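Local atomic coordinates of glycosyl hydrolases family 31 family protein (Aspergillus niger, PDB entry 6DRU), a protein that catalyses the hydrolysis of terminal alpha-xylose from the non-reducing end of xyloglucan oligosaccharides, as an alpha-xylosidase of glycoside hydrolase family 31. Residues A[324-329]-A[400-405]; A[366-371]-A[436-441]; A[406-409]-A[414-417]; A[468-473]-A[485-490]. One frame throughout, in Å; residues are numbered along the deposited sequence.

In the fold
All four contacts lie in the TIM-barrel domain, and three of them reach the bound sugars. Contact 1 and contact 3, with centres about 13 Å apart, hold the same glucose: Glu404 from 400-405, Tyr406 and Asn409 from 406-409. Contact 4 grips the xylose through Arg470 and Asp487, and it meets contact 1 where Arg470 NH2 lies 3.0 Å from Gly403 O. Contact 2 stands back from the sugars, the Tyr439 side chain about 11 Å from that of Asp395. It adjoins contact 1 through Tyr439 OH, 3.5 Å from Pro326 CB, and contact 4 through Pro440 against Ser471. Contacts 1, 3 and 4 also touch the second subunit.

Contact 1: A[324-329]-A[400-405]; sequences LWPSVA and GALGEA. With BGC (beta-D-glucopyranose), chain F.
Leu402 packs its two methyl branches against three consecutive residues of 324-329. Leu402 CD2 does most of the touching: it lies 3.7 Å from Trp325 CZ3, on the six-membered ring of the indole, and 3.8 Å from Ser327 CB. The other branch, Leu402 CD1, turns to the proline ring, 4.1 Å from Pro326 CG. The leucine chain crosses the tryptophan side chain at about a right angle; chi1 of -168° sends CG toward the strand end, and chi2 (45°) splits the methyls between indole and proline. No hydrogen bond joins the segments; the contact is van der Waals packing, mostly apolar.

Glu404 serves the sugar. Its chain bends at chi2 (-76°), and Glu404 OE2 accepts a hydrogen bond from glucose O4 at 2.6 Å. Asn173 also bonds to OE2, while OE1 makes a salt bridge to Lys119 of the second subunit, so both carboxylate oxygens are held. C6 of the same glucose comes to the edge of the indole, 4.1 Å from Trp325 CH2.

In the next shell, Gln292 bonds Ser327 OG, Trp295 donates to Trp325 O, and Asp355 receives the N-H of Leu402. Trp325 also touches the bound xylose, and its NE1 makes a weak hydrogen bond to the active-site Asp395. Strand end and loop thus form part of the sugar-binding cleft at the C-terminal ends of the TIM-barrel strands, where glycosidases of this fold keep their active site.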
loop_
_atom_site.group_PDB
_atom_site.type_symbol
_atom_site.label_atom_id
_atom_site.label_comp_id
_atom_site.label_asym_id
_atom_site.label_seq_id
_atom_site.Cartn_x
_atom_site.Cartn_y
_atom_site.Cartn_z
ATOM N N LEU A 324 34.952 -0.292 12.552
ATOM C CA LEU A 324 33.918 0.724 12.683
ATOM C C LEU A 324 32.578 0.119 12.291
ATOM O O LEU A 324 32.498 -0.681 11.356
ATOM C CB LEU A 324 34.216 1.960 11.823
ATOM C CG LEU A 324 34.272 1.788 10.304
ATOM C CD1 LEU A 324 33.622 2.971 9.607
ATOM C CD2 LEU A 324 35.710 1.624 9.843
ATOM N N TRP A 325 31.535 0.495 13.024
ATOM C CA TRP A 325 30.172 0.090 12.729
ATOM C C TRP A 325 29.387 1.260 12.143
ATOM O O TRP A 325 29.691 2.422 12.429
ATOM C CB TRP A 325 29.454 -0.417 13.985
ATOM C CG TRP A 325 29.752 -1.842 14.326
ATOM C CD1 TRP A 325 30.881 -2.543 14.021
ATOM C CD2 TRP A 325 28.900 -2.745 15.041
ATOM N NE1 TRP A 325 30.786 -3.826 14.503
ATOM C CE2 TRP A 325 29.578 -3.975 15.135
ATOM C CE3 TRP A 325 27.629 -2.631 15.614
ATOM C CZ2 TRP A 325 29.030 -5.082 15.778
ATOM C CZ3 TRP A 325 27.086 -3.731 16.250
ATOM C CH2 TRP A 325 27.786 -4.941 16.326
ATOM N N PRO A 326 28.375 0.988 11.314
ATOM C CA PRO A 326 27.580 2.075 10.728
ATOM C C PRO A 326 26.538 2.658 11.669
ATOM O O PRO A 326 25.831 3.593 11.274
ATOM C CB PRO A 326 26.913 1.391 9.528
ATOM C CG PRO A 326 26.741 -0.021 9.970
ATOM C CD PRO A 326 27.934 -0.337 10.841
ATOM N N SER A 327 26.430 2.148 12.890
ATOM C CA SER A 327 25.400 2.591 13.816
ATOM C C SER A 327 25.796 3.900 14.488
ATOM O O SER A 327 26.972 4.153 14.770
ATOM C CB SER A 327 25.141 1.522 14.878
ATOM O OG SER A 327 26.341 1.154 15.531
ATOM N N VAL A 328 24.791 4.734 14.751
ATOM C CA VAL A 328 24.973 5.998 15.452
ATOM C C VAL A 328 23.953 6.072 16.576
ATOM O O VAL A 328 22.760 5.842 16.353
ATOM C CB VAL A 328 24.816 7.205 14.507
ATOM C CG1 VAL A 328 24.956 8.508 15.281
ATOM C CG2 VAL A 328 25.829 7.133 13.375
ATOM N N ALA A 329 24.421 6.394 17.777
ATOM C CA ALA A 329 23.569 6.542 18.945
ATOM C C ALA A 329 23.480 8.015 19.331
ATOM O O ALA A 329 24.244 8.856 18.848
ATOM C CB ALA A 329 24.095 5.703 20.116
ATOM N N GLY A 400 19.840 -2.063 6.305
ATOM C CA GLY A 400 18.559 -2.214 6.965
ATOM C C GLY A 400 18.695 -2.290 8.472
ATOM O O GLY A 400 18.811 -1.261 9.142
ATOM N N ALA A 401 18.680 -3.504 9.014
ATOM C CA ALA A 401 18.961 -3.716 10.427
ATOM C C ALA A 401 20.469 -3.621 10.654
ATOM O O ALA A 401 21.233 -3.237 9.765
ATOM C CB ALA A 401 18.386 -5.053 10.889
ATOM N N LEU A 402 20.924 -3.981 11.850
ATOM C CA LEU A 402 22.343 -3.880 12.187
ATOM C C LEU A 402 23.017 -5.244 12.037
ATOM O O LEU A 402 23.443 -5.881 13.001
ATOM C CB LEU A 402 22.516 -3.311 13.593
ATOM C CG LEU A 402 23.935 -2.880 13.973
ATOM C CD1 LEU A 402 24.579 -2.075 12.853
ATOM C CD2 LEU A 402 23.923 -2.084 15.268
ATOM N N GLY A 403 23.083 -5.701 10.786
ATOM C CA GLY A 403 23.934 -6.812 10.418
ATOM C C GLY A 403 23.338 -8.197 10.564
ATOM O O GLY A 403 23.953 -9.166 10.100
ATOM N N GLU A 404 22.174 -8.335 11.192
ATOM C CA GLU A 404 21.577 -9.638 11.430
ATOM C C GLU A 404 20.211 -9.734 10.765
ATOM O O GLU A 404 19.612 -8.731 10.366
ATOM C CB GLU A 404 21.445 -9.925 12.931
ATOM C CG GLU A 404 22.741 -9.775 13.708
ATOM C CD GLU A 404 23.689 -10.938 13.493
ATOM O OE1 GLU A 404 23.275 -11.942 12.875
ATOM O OE2 GLU A 404 24.851 -10.847 13.940
ATOM N N ALA A 405 19.722 -10.967 10.649
ATOM C CA ALA A 405 18.410 -11.245 10.082
ATOM C C ALA A 405 17.288 -11.081 11.096
ATOM O O ALA A 405 16.144 -11.444 10.803
ATOM C CB ALA A 405 18.379 -12.657 9.493
HETATM C C2 BGC F . 25.022 -11.474 18.327
HETATM C C3 BGC F . 24.793 -10.749 17.047
HETATM C C4 BGC F . 25.795 -9.586 16.923
HETATM C C5 BGC F . 27.196 -10.080 17.153
HETATM C C6 BGC F . 28.161 -8.902 17.157
HETATM C C1 BGC F . 26.463 -11.912 18.362
HETATM O O2 BGC F . 24.154 -12.626 18.418
HETATM O O3 BGC F . 23.500 -10.263 17.025
HETATM O O4 BGC F . 25.715 -9.024 15.632
HETATM O O5 BGC F . 27.283 -10.741 18.400
HETATM O O6 BGC F . 29.375 -9.286 17.766
#

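Contact 2: A[366-371]-A[436-441]; sequences DSTNPS and GKLYPW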
loop_
_atom_site.group_PDB
_atom_site.type_symbol
_atom_site.label_atom_id
_atom_site.label_comp_id
_atom_site.label_asym_id
_atom_site.label_seq_id
_atom_site.Cartn_x
_atom_site.Cartn_y
_atom_site.Cartn_z
ATOM N N ASP A 366 23.768 6.897 6.350
ATOM C CA ASP A 366 23.283 6.672 4.989
ATOM C C ASP A 366 24.474 6.593 4.042
ATOM O O ASP A 366 24.978 7.615 3.572
ATOM C CB ASP A 366 22.316 7.777 4.581
ATOM C CG ASP A 366 21.606 7.477 3.279
ATOM O OD1 ASP A 366 21.749 6.346 2.768
ATOM O OD2 ASP A 366 20.907 8.375 2.762
ATOM N N SER A 367 24.924 5.370 3.749
ATOM C CA SER A 367 26.042 5.198 2.829
ATOM C C SER A 367 25.683 5.592 1.402
ATOM O O SER A 367 26.584 5.875 0.606
ATOM C CB SER A 367 26.540 3.751 2.856
ATOM O OG SER A 367 25.555 2.857 2.364
ATOM N N THR A 368 24.392 5.615 1.058
ATOM C CA THR A 368 23.977 6.069 -0.264
ATOM C C THR A 368 24.009 7.586 -0.395
ATOM O O THR A 368 23.958 8.099 -1.518
ATOM C CB THR A 368 22.571 5.555 -0.589
ATOM O OG1 THR A 368 21.608 6.262 0.200
ATOM C CG2 THR A 368 22.465 4.070 -0.286
ATOM N N ASN A 369 24.088 8.305 0.720
ATOM C CA ASN A 369 24.195 9.759 0.696
ATOM C C ASN A 369 25.655 10.152 0.503
ATOM O O ASN A 369 26.486 9.844 1.364
ATOM C CB ASN A 369 23.650 10.352 1.994
ATOM C CG ASN A 369 23.542 11.871 1.963
ATOM O OD1 ASN A 369 24.262 12.551 1.232
ATOM N ND2 ASN A 369 22.638 12.408 2.773
ATOM N N PRO A 370 26.010 10.814 -0.601
ATOM C CA PRO A 370 27.419 11.194 -0.802
ATOM C C PRO A 370 27.954 12.107 0.282
ATOM O O PRO A 370 29.133 12.002 0.642
ATOM C CB PRO A 370 27.399 11.889 -2.170
ATOM C CG PRO A 370 26.179 11.353 -2.850
ATOM C CD PRO A 370 25.172 11.157 -1.760
ATOM N N SER A 371 27.119 12.998 0.818
ATOM C CA SER A 371 27.561 13.857 1.910
ATOM C C SER A 371 27.872 13.051 3.162
ATOM O O SER A 371 28.784 13.408 3.918
ATOM C CB SER A 371 26.499 14.914 2.210
ATOM O OG SER A 371 26.317 15.785 1.108
ATOM N N GLY A 436 17.989 -1.227 -1.400
ATOM C CA GLY A 436 18.683 -1.705 -0.212
ATOM C C GLY A 436 19.966 -2.463 -0.498
ATOM O O GLY A 436 20.927 -2.371 0.270
ATOM N N LYS A 437 20.005 -3.223 -1.595
ATOM C CA LYS A 437 21.199 -3.994 -1.922
ATOM C C LYS A 437 22.412 -3.112 -2.181
ATOM O O LYS A 437 23.533 -3.630 -2.240
ATOM C CB LYS A 437 20.937 -4.886 -3.137
ATOM C CG LYS A 437 19.663 -5.710 -3.038
ATOM C CD LYS A 437 19.746 -6.724 -1.910
ATOM C CE LYS A 437 20.519 -7.962 -2.333
ATOM N NZ LYS A 437 21.521 -8.374 -1.313
ATOM N N LEU A 438 22.217 -1.801 -2.339
ATOM C CA LEU A 438 23.316 -0.875 -2.577
ATOM C C LEU A 438 24.082 -0.528 -1.307
ATOM O O LEU A 438 25.250 -0.136 -1.398
ATOM C CB LEU A 438 22.776 0.404 -3.230
ATOM C CG LEU A 438 23.648 1.662 -3.303
ATOM C CD1 LEU A 438 24.843 1.447 -4.216
ATOM C CD2 LEU A 438 22.830 2.858 -3.762
ATOM N N TYR A 439 23.464 -0.689 -0.133
ATOM C CA TYR A 439 24.046 -0.152 1.098
ATOM C C TYR A 439 25.459 -0.654 1.376
ATOM O O TYR A 439 26.356 0.187 1.565
ATOM C CB TYR A 439 23.112 -0.433 2.281
ATOM C CG TYR A 439 23.529 0.276 3.549
ATOM C CD1 TYR A 439 24.406 -0.318 4.448
ATOM C CD2 TYR A 439 23.050 1.545 3.843
ATOM C CE1 TYR A 439 24.791 0.333 5.605
ATOM C CE2 TYR A 439 23.427 2.202 4.996
ATOM C CZ TYR A 439 24.299 1.592 5.874
ATOM O OH TYR A 439 24.676 2.247 7.024
ATOM N N PRO A 440 25.740 -1.964 1.428
ATOM C CA PRO A 440 27.129 -2.378 1.687
ATOM C C PRO A 440 28.070 -2.039 0.547
ATOM O O PRO A 440 29.255 -1.778 0.790
ATOM C CB PRO A 440 27.009 -3.892 1.893
ATOM C CG PRO A 440 25.823 -4.276 1.090
ATOM C CD PRO A 440 24.859 -3.129 1.215
ATOM N N TRP A 441 27.574 -2.039 -0.691
ATOM C CA TRP A 441 28.394 -1.639 -1.828
ATOM C C TRP A 441 28.821 -0.181 -1.705
ATOM O O TRP A 441 29.986 0.157 -1.947
ATOM C CB TRP A 441 27.610 -1.873 -3.121
ATOM C CG TRP A 441 28.395 -1.750 -4.389
ATOM C CD1 TRP A 441 28.954 -2.767 -5.106
ATOM C CD2 TRP A 441 28.683 -0.545 -5.109
ATOM N NE1 TRP A 441 29.580 -2.270 -6.224
ATOM C CE2 TRP A 441 29.430 -0.908 -6.248
ATOM C CE3 TRP A 441 28.388 0.805 -4.899
ATOM C CZ2 TRP A 441 29.884 0.029 -7.173
ATOM C CZ3 TRP A 441 28.841 1.735 -5.818
ATOM C CH2 TRP A 441 29.581 1.343 -6.940
#
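Two helix starts on the outer side of the TIM barrel meet here: the turn leading into helix 370-385 and the first residues of helix 439-455. Residues Asp366 to Asn369 form a type I beta turn, and Asn369 then takes the N-cap position, its OD1 accepting from Ser371 N at 2.9 Å. Asp366 stiffens the same turn from within, since its OD1 receives the Thr368 hydroxyl on the syn side. Its second oxygen, OD2, is bonded to Ala428 N.

Ser367 carries the join between the segments. A chi1 of 65° turns its OG toward the backbone of the facing helix, where Ser367 OG donates to Tyr439 O at 2.9 Å. The C=O...OG angle is 118°, and the donor is tilted 18° from the carbonyl plane. The serine also covers one face of the Tyr439 ring: OG lies above the plane toward the rim, and Ser367 CB makes a CH-pi contact 4.3 Å from the ring centroid. Tyr439 is held at its far end as well, OH bonding to Tyr365 O, while its ring meets that of Tyr427. Thus the phenol spans from its helix back to the residue just before the turn. Beside this polar join lies a small apolar one, where Thr368 CG2 approaches Leu438 CD2 to 3.7 Å.

Contact 3: A[406-409]-A[414-417]; sequences YENN and YIES. With BGC (beta-D-glucopyranose), chain F.
Tyr406 and Glu416 make the dense side of this contact. The two side chains cross obliquely, with ring and carboxylate planes 42° apart and Glu416 CD 3.4 Å from Tyr406 CE1. Further back, the methylene Glu416 CB packs 3.7 Å from Tyr406 CD1, and Glu416 CG reaches Asn408 O. The glutamate chain runs extended beyond CG (chi2 170°), which carries its carboxylate along the ring toward the sugar end; OE2 there has a weak hydrogen bond from Gly410 N.

Packing is sparser around Asn408, whose CB meets Ile415 CG2 at 4.1 Å. Water fills in for direct bonds here: one molecule accepts from Asn408 ND2 at 3.0 Å and lies within hydrogen-bonding distance of Glu407 O and Ile415 O. The Asn408 amide is also claimed by the third subunit, its OD1 by Arg363 and its ND2 by Pro351 O.

Toward the glucose, Asn409 ND2 donates to O4 at 3.1 Å, nearly straight at 160°. Tyr406 OH bonds to O3, whose modelled position is less certain. Trp88 of the second subunit meets the Tyr406 ring edge-to-face. This loop after barrel strand 391-394, with the short helix 413-417 it leads into, forms a wall of the substrate cleft at the subunit interface.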
loop_
_atom_site.group_PDB
_atom_site.type_symbol
_atom_site.label_atom_id
_atom_site.label_comp_id
_atom_site.label_asym_id
_atom_site.label_seq_id
_atom_site.Cartn_x
_atom_site.Cartn_y
_atom_site.Cartn_z
ATOM N N TYR A 406 17.596 -10.564 12.281
ATOM C CA TYR A 406 16.609 -10.289 13.310
ATOM C C TYR A 406 16.811 -8.876 13.832
ATOM O O TYR A 406 17.918 -8.330 13.783
ATOM C CB TYR A 406 16.704 -11.298 14.463
ATOM C CG TYR A 406 18.121 -11.575 14.919
ATOM C CD1 TYR A 406 18.750 -10.751 15.843
ATOM C CD2 TYR A 406 18.830 -12.662 14.424
ATOM C CE1 TYR A 406 20.046 -11.002 16.260
ATOM C CE2 TYR A 406 20.125 -12.922 14.834
ATOM C CZ TYR A 406 20.727 -12.089 15.752
ATOM O OH TYR A 406 22.014 -12.344 16.164
ATOM N N GLU A 407 15.731 -8.284 14.325
ATOM C CA GLU A 407 15.798 -6.954 14.908
ATOM C C GLU A 407 16.143 -7.038 16.392
ATOM O O GLU A 407 16.187 -8.117 16.989
ATOM C CB GLU A 407 14.477 -6.209 14.703
ATOM C CG GLU A 407 14.418 -5.390 13.424
ATOM C CD GLU A 407 15.306 -4.160 13.474
ATOM O OE1 GLU A 407 15.809 -3.823 14.568
ATOM O OE2 GLU A 407 15.504 -3.526 12.417
ATOM N N ASN A 408 16.406 -5.869 16.982
ATOM C CA ASN A 408 16.716 -5.747 18.408
ATOM C C ASN A 408 18.015 -6.475 18.747
ATOM O O ASN A 408 18.094 -7.253 19.700
ATOM C CB ASN A 408 15.554 -6.239 19.275
ATOM C CG ASN A 408 14.255 -5.521 18.964
ATOM O OD1 ASN A 408 14.103 -4.333 19.252
ATOM N ND2 ASN A 408 13.309 -6.239 18.365
ATOM N N ASN A 409 19.041 -6.220 17.938
ATOM C CA ASN A 409 20.342 -6.835 18.151
ATOM C C ASN A 409 20.896 -6.456 19.521
ATOM O O ASN A 409 20.594 -5.391 20.068
ATOM C CB ASN A 409 21.311 -6.410 17.047
ATOM C CG ASN A 409 22.558 -7.269 17.001
ATOM O OD1 ASN A 409 22.649 -8.288 17.685
ATOM N ND2 ASN A 409 23.528 -6.863 16.188
ATOM N N TYR A 414 15.650 -14.558 23.175
ATOM C CA TYR A 414 14.194 -14.646 23.118
ATOM C C TYR A 414 13.605 -13.427 22.421
ATOM O O TYR A 414 12.742 -13.557 21.544
ATOM C CB TYR A 414 13.613 -14.794 24.526
ATOM C CG TYR A 414 12.111 -14.994 24.540
ATOM C CD1 TYR A 414 11.241 -13.910 24.535
ATOM C CD2 TYR A 414 11.562 -16.270 24.545
ATOM C CE1 TYR A 414 9.871 -14.090 24.537
ATOM C CE2 TYR A 414 10.193 -16.460 24.550
ATOM C CZ TYR A 414 9.352 -15.367 24.546
ATOM O OH TYR A 414 7.987 -15.552 24.550
ATOM N N ILE A 415 14.052 -12.230 22.808
ATOM C CA ILE A 415 13.563 -11.008 22.175
ATOM C C ILE A 415 13.972 -10.963 20.710
ATOM O O ILE A 415 13.174 -10.596 19.837
ATOM C CB ILE A 415 14.069 -9.774 22.946
ATOM C CG1 ILE A 415 13.422 -9.707 24.329
ATOM C CG2 ILE A 415 13.794 -8.498 22.163
ATOM C CD1 ILE A 415 13.988 -8.619 25.210
ATOM N N GLU A 416 15.220 -11.341 20.415
ATOM C CA GLU A 416 15.685 -11.370 19.031
ATOM C C GLU A 416 14.859 -12.323 18.178
ATOM O O GLU A 416 14.676 -12.082 16.979
ATOM C CB GLU A 416 17.162 -11.766 18.978
ATOM C CG GLU A 416 18.122 -10.690 19.462
ATOM C CD GLU A 416 19.541 -11.205 19.609
ATOM O OE1 GLU A 416 19.720 -12.439 19.678
ATOM O OE2 GLU A 416 20.478 -10.378 19.652
ATOM N N SER A 417 14.345 -13.400 18.773
ATOM C CA SER A 417 13.562 -14.382 18.037
ATOM C C SER A 417 12.126 -13.935 17.789
ATOM O O SER A 417 11.446 -14.543 16.954
ATOM C CB SER A 417 13.566 -15.719 18.779
ATOM O OG SER A 417 12.914 -15.611 20.032
HETATM C C2 BGC F . 25.022 -11.474 18.327
HETATM C C3 BGC F . 24.793 -10.749 17.047
HETATM C C4 BGC F . 25.795 -9.586 16.923
HETATM C C5 BGC F . 27.196 -10.080 17.153
HETATM C C6 BGC F . 28.161 -8.902 17.157
HETATM C C1 BGC F . 26.463 -11.912 18.362
HETATM O O2 BGC F . 24.154 -12.626 18.418
HETATM O O3 BGC F . 23.500 -10.263 17.025
HETATM O O4 BGC F . 25.715 -9.024 15.632
HETATM O O5 BGC F . 27.283 -10.741 18.400
HETATM O O6 BGC F . 29.375 -9.286 17.766
HETATM O O HOH W 1 13.622 -8.973 17.185
#

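Contact 4: A[468-473]-A[485-490]; sequences LSRSGY and SGDTTS. With XYS (alpha-D-xylopyranose), chain N.
The chain leaves strand 467-469 at Arg470 and comes closest to the other segment at Gly486, with 6.0 Å between their CA atoms and no hydrogen bond joining the two. The first segment ends strand 467-469 and the second follows its parallel neighbour 481-484, both running into the catalytic face of the TIM barrel, where the xylose sits. Gly486 has phi 83° and psi -162°, angles at which a CB would jam against the preceding carbonyl oxygen. Its bare CA lets the arginine chain lie alongside, Arg470 CD at 3.8 Å from Gly486 CA.

Beyond CD the chain bends at chi3 (64°) and brings the guanidinium edge-on to the sugar, Arg470 NH1 donating to xylose O2 at 3.2 Å. NH2 is taken by a salt bridge to Asp398, which helps hold the guanidinium in that orientation, and NH1 also has a long, weak ion pair with Asp395. Asp487, probably the proton donor, turns its carboxylate to the sugar. Its backbone N is held by Asn173 OD1. Asp487 OD2 lies 4.3 Å from Arg470 NH1, well out of the guanidinium plane, and no N-H points at it. Both side chains reach the same sugar, Arg470 at O2 and Asp487 at O1, where xylose O1 donates to Asp487 OD2 at 3.0 Å.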
loop_
_atom_site.group_PDB
_atom_site.type_symbol
_atom_site.label_atom_id
_atom_site.label_comp_id
_atom_site.label_asym_id
_atom_site.label_seq_id
_atom_site.Cartn_x
_atom_site.Cartn_y
_atom_site.Cartn_z
ATOM N N LEU A 468 38.215 -4.357 5.107
ATOM C CA LEU A 468 37.651 -5.669 5.401
ATOM C C LEU A 468 36.144 -5.509 5.555
ATOM O O LEU A 468 35.675 -4.892 6.518
ATOM C CB LEU A 468 38.285 -6.263 6.658
ATOM C CG LEU A 468 37.814 -7.642 7.125
ATOM C CD1 LEU A 468 38.025 -8.689 6.044
ATOM C CD2 LEU A 468 38.543 -8.039 8.395
ATOM N N SER A 469 35.392 -6.059 4.606
ATOM C CA SER A 469 33.944 -5.928 4.569
ATOM C C SER A 469 33.286 -7.294 4.697
ATOM O O SER A 469 33.843 -8.313 4.276
ATOM C CB SER A 469 33.487 -5.248 3.270
ATOM O OG SER A 469 32.090 -5.384 3.082
ATOM N N ARG A 470 32.087 -7.305 5.278
ATOM C CA ARG A 470 31.308 -8.524 5.456
ATOM C C ARG A 470 30.173 -8.651 4.451
ATOM O O ARG A 470 29.424 -9.631 4.501
ATOM C CB ARG A 470 30.742 -8.585 6.877
ATOM C CG ARG A 470 30.579 -9.990 7.429
ATOM C CD ARG A 470 30.039 -9.951 8.846
ATOM N NE ARG A 470 28.700 -9.379 8.906
ATOM C CZ ARG A 470 28.085 -9.041 10.035
ATOM N NH1 ARG A 470 28.697 -9.212 11.200
ATOM N NH2 ARG A 470 26.864 -8.528 9.998
ATOM N N SER A 471 30.021 -7.685 3.549
ATOM C CA SER A 471 28.934 -7.705 2.583
ATOM C C SER A 471 29.359 -6.925 1.346
ATOM O O SER A 471 30.430 -6.314 1.306
ATOM C CB SER A 471 27.648 -7.132 3.188
ATOM O OG SER A 471 26.528 -7.389 2.358
ATOM N N GLY A 472 28.501 -6.954 0.336
ATOM C CA GLY A 472 28.801 -6.288 -0.914
ATOM C C GLY A 472 27.697 -6.552 -1.907
ATOM O O GLY A 472 26.586 -6.926 -1.526
ATOM N N TYR A 473 28.005 -6.369 -3.187
ATOM C CA TYR A 473 26.999 -6.609 -4.213
ATOM C C TYR A 473 27.695 -6.751 -5.566
ATOM O O TYR A 473 28.875 -7.111 -5.633
ATOM C CB TYR A 473 25.944 -5.489 -4.202
ATOM C CG TYR A 473 24.621 -5.907 -4.797
ATOM C CD1 TYR A 473 23.972 -7.052 -4.352
ATOM C CD2 TYR A 473 24.021 -5.163 -5.804
ATOM C CE1 TYR A 473 22.764 -7.444 -4.892
ATOM C CE2 TYR A 473 22.809 -5.546 -6.349
ATOM C CZ TYR A 473 22.185 -6.688 -5.889
ATOM O OH TYR A 473 20.979 -7.079 -6.424
ATOM N N SER A 485 33.602 -14.420 5.419
ATOM C CA SER A 485 32.364 -15.187 5.481
ATOM C C SER A 485 31.508 -14.893 6.708
ATOM O O SER A 485 30.466 -15.538 6.867
ATOM C CB SER A 485 32.684 -16.680 5.425
ATOM O OG SER A 485 33.532 -17.058 6.494
ATOM N N GLY A 486 31.901 -13.965 7.573
ATOM C CA GLY A 486 31.043 -13.582 8.680
ATOM C C GLY A 486 31.153 -14.504 9.884
ATOM O O GLY A 486 32.107 -15.274 10.046
ATOM N N ASP A 487 30.137 -14.419 10.741
ATOM C CA ASP A 487 30.141 -15.117 12.023
ATOM C C ASP A 487 29.817 -16.594 11.826
ATOM O O ASP A 487 28.709 -16.945 11.406
ATOM C CB ASP A 487 29.140 -14.473 12.976
ATOM C CG ASP A 487 29.552 -13.078 13.393
ATOM O OD1 ASP A 487 30.671 -12.659 13.029
ATOM O OD2 ASP A 487 28.759 -12.403 14.080
ATOM N N THR A 488 30.780 -17.455 12.139
ATOM C CA THR A 488 30.633 -18.895 12.012
ATOM C C THR A 488 30.903 -19.559 13.356
ATOM O O THR A 488 31.580 -19.000 14.222
ATOM C CB THR A 488 31.585 -19.456 10.948
ATOM O OG1 THR A 488 32.871 -18.840 11.078
ATOM C CG2 THR A 488 31.042 -19.180 9.557
ATOM N N THR A 489 30.365 -20.763 13.525
ATOM C CA THR A 489 30.589 -21.534 14.739
ATOM C C THR A 489 31.885 -22.329 14.634
ATOM O O THR A 489 32.264 -22.799 13.558
ATOM C CB THR A 489 29.418 -22.479 15.014
ATOM O OG1 THR A 489 29.041 -23.145 13.803
ATOM C CG2 THR A 489 28.226 -21.706 15.557
ATOM N N SER A 490 32.571 -22.470 15.767
ATOM C CA SER A 490 33.858 -23.167 15.815
ATOM C C SER A 490 33.629 -24.663 16.039
ATOM O O SER A 490 33.848 -25.214 17.119
ATOM C CB SER A 490 34.747 -22.565 16.896
ATOM O OG SER A 490 35.034 -21.204 16.622
HETATM C C1 XYS N . 30.767 -9.004 14.296
HETATM C C2 XYS N . 31.870 -9.448 13.364
HETATM C C3 XYS N . 33.013 -10.006 14.183
HETATM C C4 XYS N . 33.430 -8.994 15.228
HETATM C C5 XYS N . 32.214 -8.550 16.011
HETATM O O1 XYS N . 30.332 -10.102 15.062
HETATM O O2 XYS N . 31.381 -10.435 12.487
HETATM O O3 XYS N . 34.105 -10.294 13.341
HETATM O O4 XYS N . 34.361 -9.585 16.104
HETATM O O5 XYS N . 31.256 -7.989 15.141
#